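Local atomic coordinates of flagellar motor switch protein fliG (Thermotoga maritima, PDB entry 3AJC), a protein that probably forms part of the switch complex at the base of the flagellar basal body, which sets the direction of flagellar rotation. Residues Glu63-Ser66 with Val67-Glu71. Sequence-based numbering, arbitrary orientation.
Sequences ERTS and VKEIE
S66 and E69 hold the start of helix 67-79 against the loop that leads into it. S66 is the N-cap: its OG accepts from E69 N at 3.2 Å, with an N-H...O angle of 160°. A chi1 of 65° sets that hydroxyl between its own N and carbonyl carbon, facing the first turn. The carbonyl of the same residue opens the helical ladder, S66 O taking I70 N at 3.1 Å, and CG1 and CD1 of I70 lie against this oxygen.

E69 reaches back the other way. Its CG rests 3.2 Å from E63 O, placed there by a chi1 of 179° that turns it opposite the residue's own N; the bend at chi2 then brings the carboxylate to T65. There T65 OG1 donates to E69 OE2 at 2.8 Å, coming from above the carboxylate plane, while T65 CG2 touches the same oxygen. With an alanine in place of E69, the T65 hydroxyl would probably be left without its carboxylate acceptor and E63 O without the methylene beside it.

In this surface turn of the FliG middle domain, the T65 side chain lies about 6 Å from that of R58, part of the EHPQR motif important for interaction with FliM. Having the acidic E69 at the helix N-terminus is consistent with a favourable helix-dipole interaction.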
loop_
_atom_site.group_PDB
_atom_site.type_symbol
_atom_site.label_atom_id
_atom_site.label_comp_id
_atom_site.label_asym_id
_atom_site.label_seq_id
_atom_site.Cartn_x
_atom_site.Cartn_y
_atom_site.Cartn_z
ATOM N N GLU A 63 -8.770 3.218 -14.284
ATOM C CA GLU A 63 -9.241 2.678 -15.555
ATOM C C GLU A 63 -10.429 1.762 -15.336
ATOM O O GLU A 63 -10.769 0.936 -16.183
ATOM C CB GLU A 63 -8.102 1.940 -16.259
ATOM C CG GLU A 63 -7.036 2.878 -16.800
ATOM C CD GLU A 63 -5.653 2.257 -16.813
ATOM O OE1 GLU A 63 -4.713 2.929 -17.289
ATOM O OE2 GLU A 63 -5.502 1.109 -16.338
ATOM N N ARG A 64 -11.059 1.945 -14.181
ATOM C CA ARG A 64 -12.219 1.171 -13.769
ATOM C C ARG A 64 -13.417 2.104 -13.627
ATOM O O ARG A 64 -14.420 1.732 -13.022
ATOM C CB ARG A 64 -11.964 0.524 -12.404
ATOM C CG ARG A 64 -10.815 -0.478 -12.312
ATOM C CD ARG A 64 -10.670 -0.931 -10.857
ATOM N NE ARG A 64 -11.980 -0.970 -10.212
ATOM C CZ ARG A 64 -12.184 -1.129 -8.910
ATOM N NH1 ARG A 64 -11.158 -1.271 -8.083
ATOM N NH2 ARG A 64 -13.421 -1.121 -8.429
ATOM N N THR A 65 -13.313 3.309 -14.181
ATOM C CA THR A 65 -14.380 4.303 -14.066
ATOM C C THR A 65 -15.759 3.897 -14.569
ATOM O O THR A 65 -16.774 4.326 -14.017
ATOM C CB THR A 65 -13.984 5.619 -14.750
ATOM O OG1 THR A 65 -13.972 5.451 -16.172
ATOM C CG2 THR A 65 -12.610 6.031 -14.286
ATOM N N SER A 66 -15.802 3.086 -15.621
ATOM C CA SER A 66 -17.077 2.632 -16.155
ATOM C C SER A 66 -16.897 1.298 -16.866
ATOM O O SER A 66 -15.770 0.860 -17.123
ATOM C CB SER A 66 -17.641 3.660 -17.136
ATOM O OG SER A 66 -16.809 3.775 -18.276
ATOM N N VAL A 67 -18.012 0.653 -17.175
ATOM C CA VAL A 67 -17.976 -0.619 -17.873
ATOM C C VAL A 67 -17.281 -0.409 -19.216
ATOM O O VAL A 67 -16.511 -1.257 -19.682
ATOM C CB VAL A 67 -19.397 -1.139 -18.120
ATOM C CG1 VAL A 67 -19.346 -2.434 -18.912
ATOM C CG2 VAL A 67 -20.110 -1.336 -16.788
ATOM N N LYS A 68 -17.551 0.745 -19.823
ATOM C CA LYS A 68 -16.974 1.092 -21.113
ATOM C C LYS A 68 -15.458 1.152 -21.040
ATOM O O LYS A 68 -14.766 0.616 -21.903
ATOM C CB LYS A 68 -17.512 2.445 -21.592
ATOM C CG LYS A 68 -17.775 2.488 -23.081
ATOM C CD LYS A 68 -18.908 1.531 -23.423
ATOM C CE LYS A 68 -18.909 1.161 -24.896
ATOM N NZ LYS A 68 -19.877 0.054 -25.177
ATOM N N GLU A 69 -14.950 1.817 -20.007
ATOM C CA GLU A 69 -13.512 1.962 -19.823
ATOM C C GLU A 69 -12.837 0.603 -19.615
ATOM O O GLU A 69 -11.744 0.355 -20.115
ATOM C CB GLU A 69 -13.245 2.881 -18.633
ATOM C CG GLU A 69 -11.780 3.096 -18.313
ATOM C CD GLU A 69 -11.414 4.562 -18.314
ATOM O OE1 GLU A 69 -11.134 5.116 -19.403
ATOM O OE2 GLU A 69 -11.426 5.165 -17.224
ATOM N N ILE A 70 -13.501 -0.272 -18.869
ATOM C CA ILE A 70 -12.979 -1.608 -18.611
ATOM C C ILE A 70 -12.925 -2.363 -19.938
ATOM O O ILE A 70 -11.910 -2.969 -20.289
ATOM C CB ILE A 70 -13.897 -2.366 -17.614
ATOM C CG1 ILE A 70 -13.851 -1.664 -16.254
ATOM C CG2 ILE A 70 -13.467 -3.823 -17.494
ATOM C CD1 ILE A 70 -14.885 -2.132 -15.270
ATOM N N GLU A 71 -14.029 -2.304 -20.673
ATOM C CA GLU A 71 -14.141 -2.972 -21.962
ATOM C C GLU A 71 -13.047 -2.528 -22.932
ATOM O O GLU A 71 -12.449 -3.355 -23.623
ATOM C CB GLU A 71 -15.529 -2.700 -22.551
ATOM C CG GLU A 71 -15.745 -3.214 -23.959
ATOM C CD GLU A 71 -17.200 -3.140 -24.376
ATOM O OE1 GLU A 71 -17.844 -2.100 -24.118
ATOM O OE2 GLU A 71 -17.705 -4.118 -24.966
#